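Nitrogenase molybdenum-iron protein alpha chain (Clostridium pasteurianum, PDB 4WES) forms the alpha subunit of the molybdenum-iron protein of nitrogenase, which reduces dinitrogen to ammonium at an iron-sulfur-molybdenum cofactor. Local coordinates at residues S265-A270 / E376-I381. Sequence-based numbering, arbitrary orientation.
Sequences SINYIA and EGREVI. With ICS (iron-sulfur-molybdenum cluster with interstitial carbon), chain F.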
ATOM      1  N   SER A 265       4.036 -42.254  -3.464  1.00  8.46           N
ATOM      2  CA  SER A 265       5.365 -41.754  -3.213  1.00  8.63           C
ATOM      3  C   SER A 265       6.161 -42.575  -2.207  1.00  8.08           C
ATOM      4  O   SER A 265       7.390 -42.482  -2.208  1.00  9.64           O
ATOM      5  CB  SER A 265       5.352 -40.306  -2.707  1.00  8.72           C
ATOM      6  OG  SER A 265       4.766 -40.207  -1.410  1.00  8.77           O
ATOM      7  N   ILE A 266       5.491 -43.370  -1.360  1.00  8.69           N
ATOM      8  CA  ILE A 266       6.174 -43.967  -0.210  1.00  9.25           C
ATOM      9  C   ILE A 266       5.998 -45.450  -0.095  1.00  9.94           C
ATOM     10  O   ILE A 266       6.547 -46.077   0.841  1.00 10.13           O
ATOM     11  CB  ILE A 266       5.746 -43.274   1.132  1.00  9.24           C
ATOM     12  CG1 ILE A 266       6.873 -43.194   2.164  1.00 10.18           C
ATOM     13  CG2 ILE A 266       4.459 -43.859   1.654  1.00  9.42           C
ATOM     14  CD1 ILE A 266       8.059 -42.354   1.723  1.00 11.41           C
ATOM     15  N   ASN A 267       5.208 -46.072  -0.975  1.00  9.83           N
ATOM     16  CA  ASN A 267       4.933 -47.498  -0.829  1.00  9.92           C
ATOM     17  C   ASN A 267       6.210 -48.334  -0.902  1.00 10.24           C
ATOM     18  O   ASN A 267       6.262 -49.428  -0.336  1.00 10.88           O
ATOM     19  CB  ASN A 267       3.871 -48.041  -1.805  1.00 10.39           C
ATOM     20  CG  ASN A 267       4.337 -48.151  -3.250  1.00 10.76           C
ATOM     21  OD1 ASN A 267       4.591 -49.266  -3.706  1.00 13.56           O
ATOM     22  ND2 ASN A 267       4.427 -47.035  -3.958  1.00 11.08           N
ATOM     23  N   TYR A 268       7.222 -47.827  -1.604  1.00 10.18           N
ATOM     24  CA  TYR A 268       8.506 -48.527  -1.701  1.00 10.40           C
ATOM     25  C   TYR A 268       9.068 -48.778  -0.287  1.00 10.13           C
ATOM     26  O   TYR A 268       9.402 -49.919   0.082  1.00 10.81           O
ATOM     27  CB  TYR A 268       9.530 -47.732  -2.519  1.00 10.25           C
ATOM     28  CG  TYR A 268       8.957 -47.147  -3.800  1.00  9.96           C
ATOM     29  CD1 TYR A 268       8.914 -47.870  -4.982  1.00 11.61           C
ATOM     30  CD2 TYR A 268       8.487 -45.837  -3.820  1.00 10.38           C
ATOM     31  CE1 TYR A 268       8.354 -47.319  -6.129  1.00 10.92           C
ATOM     32  CE2 TYR A 268       7.932 -45.300  -4.951  1.00 10.16           C
ATOM     33  CZ  TYR A 268       7.883 -46.029  -6.109  1.00 11.12           C
ATOM     34  OH  TYR A 268       7.368 -45.498  -7.290  1.00 11.10           O
ATOM     35  N   ILE A 269       9.164 -47.711   0.493  1.00 10.09           N
ATOM     36  CA  ILE A 269       9.595 -47.786   1.903  1.00  9.63           C
ATOM     37  C   ILE A 269       8.642 -48.606   2.763  1.00  9.87           C
ATOM     38  O   ILE A 269       9.093 -49.388   3.612  1.00 10.50           O
ATOM     39  CB  ILE A 269       9.859 -46.382   2.462  1.00  9.48           C
ATOM     40  CG1 ILE A 269      11.244 -45.906   2.028  1.00 10.29           C
ATOM     41  CG2 ILE A 269       9.751 -46.337   3.974  1.00 10.10           C
ATOM     42  CD1 ILE A 269      11.476 -44.430   2.194  1.00 11.65           C
ATOM     43  N   ALA A 270       7.330 -48.477   2.552  1.00  9.73           N
ATOM     44  CA  ALA A 270       6.397 -49.287   3.323  1.00 10.96           C
ATOM     45  C   ALA A 270       6.678 -50.767   3.131  1.00 10.55           C
ATOM     46  O   ALA A 270       6.754 -51.547   4.092  1.00 11.25           O
ATOM     47  CB  ALA A 270       4.962 -48.966   2.968  1.00 10.99           C
ATOM     48  N   GLU A 376      -6.249 -48.983  -9.999  1.00 11.38           N
ATOM     49  CA  GLU A 376      -6.939 -50.271 -10.028  1.00 11.80           C
ATOM     50  C   GLU A 376      -6.790 -51.084  -8.757  1.00 12.08           C
ATOM     51  O   GLU A 376      -7.474 -52.105  -8.588  1.00 13.21           O
ATOM     52  CB  GLU A 376      -6.425 -51.099 -11.199  1.00 12.22           C
ATOM     53  CG  GLU A 376      -6.597 -50.464 -12.578  1.00 13.18           C
ATOM     54  CD  GLU A 376      -5.969 -51.249 -13.695  1.00 14.07           C
ATOM     55  OE1 GLU A 376      -6.141 -52.504 -13.695  1.00 15.24           O
ATOM     56  OE2 GLU A 376      -5.299 -50.644 -14.570  1.00 13.51           O
ATOM     57  N   GLY A 377      -5.871 -50.677  -7.895  1.00 12.22           N
ATOM     58  CA  GLY A 377      -5.514 -51.398  -6.702  1.00 12.37           C
ATOM     59  C   GLY A 377      -4.258 -52.225  -6.798  1.00 12.92           C
ATOM     60  O   GLY A 377      -3.832 -52.616  -7.895  1.00 12.73           O
ATOM     61  N   ARG A 378      -3.625 -52.470  -5.667  1.00 12.45           N
ATOM     62  CA  ARG A 378      -2.374 -53.209  -5.636  1.00 12.32           C
ATOM     63  C   ARG A 378      -2.460 -54.651  -6.116  1.00 14.23           C
ATOM     64  O   ARG A 378      -1.440 -55.270  -6.471  1.00 15.39           O
ATOM     65  CB  ARG A 378      -1.760 -53.173  -4.231  1.00 14.06           C
ATOM     66  CG  ARG A 378      -1.167 -51.831  -3.868  1.00 11.99           C
ATOM     67  CD  ARG A 378      -0.622 -51.814  -2.449  1.00 12.67           C
ATOM     68  NE  ARG A 378       0.463 -52.769  -2.264  1.00 13.55           N
ATOM     69  CZ  ARG A 378       1.753 -52.535  -2.502  1.00 14.23           C
ATOM     70  NH1 ARG A 378       2.633 -53.507  -2.303  1.00 17.25           N
ATOM     71  NH2 ARG A 378       2.189 -51.346  -2.872  1.00 13.67           N
ATOM     72  N   GLU A 379      -3.668 -55.194  -6.165  1.00 14.14           N
ATOM     73  CA  GLU A 379      -3.843 -56.547  -6.663  1.00 15.40           C
ATOM     74  C   GLU A 379      -3.390 -56.680  -8.110  1.00 15.69           C
ATOM     75  O   GLU A 379      -3.123 -57.802  -8.523  1.00 17.59           O
ATOM     76  CB  GLU A 379      -5.298 -57.022  -6.543  1.00 20.99           C
ATOM     77  CG  GLU A 379      -6.339 -56.132  -7.186  1.00 29.73           C
ATOM     78  CD  GLU A 379      -6.968 -55.136  -6.207  1.00 41.56           C
ATOM     79  OE1 GLU A 379      -6.251 -54.431  -5.396  1.00 26.84           O
ATOM     80  OE2 GLU A 379      -8.213 -55.052  -6.276  1.00 52.08           O
ATOM     81  N   VAL A 380      -3.297 -55.579  -8.864  1.00 14.35           N
ATOM     82  CA  VAL A 380      -2.867 -55.696 -10.262  1.00 15.97           C
ATOM     83  C   VAL A 380      -1.343 -55.677 -10.434  1.00 15.01           C
ATOM     84  O   VAL A 380      -0.851 -55.871 -11.548  1.00 15.76           O
ATOM     85  CB  VAL A 380      -3.509 -54.648 -11.191  1.00 14.89           C
ATOM     86  CG1 VAL A 380      -5.019 -54.625 -11.027  1.00 16.82           C
ATOM     87  CG2 VAL A 380      -2.885 -53.265 -11.006  1.00 15.05           C
ATOM     88  N   ILE A 381      -0.590 -55.478  -9.364  1.00 15.52           N
ATOM     89  CA  ILE A 381       0.869 -55.322  -9.472  1.00 16.04           C
ATOM     90  C   ILE A 381       1.552 -56.454 -10.266  1.00 16.47           C
ATOM     91  O   ILE A 381       2.403 -56.187 -11.122  1.00 18.21           O
ATOM     92  CB  ILE A 381       1.524 -55.083  -8.091  1.00 15.38           C
ATOM     93  CG1 ILE A 381       1.212 -53.650  -7.614  1.00 14.98           C
ATOM     94  CG2 ILE A 381       3.017 -55.332  -8.158  1.00 16.72           C
ATOM     95  CD1 ILE A 381       1.657 -53.353  -6.200  1.00 16.18           C
TER
HETATM   96 FE1  ICS F 602       1.973 -38.001  -2.908  1.00  8.52          FE
HETATM   97 MO1  ICS F 602       1.779 -31.771  -5.995  1.00  7.47          MO
HETATM   98 FE2  ICS F 602       3.120 -36.461  -4.746  1.00  8.08          FE
HETATM   99 FE3  ICS F 602       2.197 -35.373  -2.485  1.00  8.15          FE
HETATM  100 FE4  ICS F 602       0.508 -36.343  -4.293  1.00  8.18          FE
HETATM  101 FE5  ICS F 602       0.437 -34.045  -5.467  1.00  7.79          FE
HETATM  102 FE6  ICS F 602       3.039 -34.137  -5.858  1.00  7.80          FE
HETATM  103 FE7  ICS F 602       2.110 -33.078  -3.683  1.00  7.73          FE
HETATM  104  CX  ICS F 602       1.865 -34.946  -4.420  1.00  8.35           C
HETATM  105  S1A ICS F 602       1.653 -38.124  -5.186  1.00  8.76           S
HETATM  106  S1B ICS F 602       1.518 -33.621  -7.402  1.00  7.90           S
HETATM  107  S2A ICS F 602       3.914 -36.878  -2.660  1.00  8.61           S
HETATM  108  S2B ICS F 602       4.523 -35.681  -6.287  1.00  8.23           S
HETATM  109  S3A ICS F 602      -1.256 -35.533  -5.393  1.00  8.42           S
HETATM  110  S3B ICS F 602       3.821 -32.289  -4.903  1.00  7.64           S
HETATM  111  S4A ICS F 602       0.356 -36.612  -2.019  1.00  8.70           S
HETATM  112  S4B ICS F 602       0.195 -32.143  -4.311  1.00  7.77           S
HETATM  113  S5A ICS F 602       2.468 -33.372  -1.529  1.00  8.36           S
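Asn267 and Arg378 meet across backbones that stay well apart, their CA atoms 10.4 Å from each other, a worked example of one long side chain bridging two distant elements. Residues 265-270 belong to helix 263-277, kinked where the N atoms of Tyr268 and Ile269 lack bonds to the preceding turn; residues 378-381 begin a 3-10 segment after Gly377, which, with positive phi, is the first residue past helix 372-376. Arg378 leaves this segment with CG beside the backbone N (chi1 -73°), and a bend at chi3 turns the guanidinium toward the helix. There NH2 donates a long, bent hydrogen bond to OD1 of Asn267, 3.3 Å with 135° at the hydrogen. The oxygen lies in the guanidinium plane, but the nitrogen stands above the carbonyl plane, the amide and guanidinium planes being turned 66° against each other. CD1 of Ile381 sits 3.8 Å over one guanidinium face. Stronger polar partners lie outside: Glu271 OE2 makes a salt bridge with NH1, and His263 O accepts from Asn267 ND2; NH2 is also hydrogen-bonded to His263 NE2. Ser265, in the cofactor pocket, has OG 3.7 Å from cluster sulfur S2A and hydrogen-bonded to Tyr216 OH; the helix follows cluster ligand Cys262. This slight contact links helix 263-277, packed on helix 182-196 and strand 209-215, to the loop after helix 372-376, with Arg378 also touching Trp281 of strand 281-283.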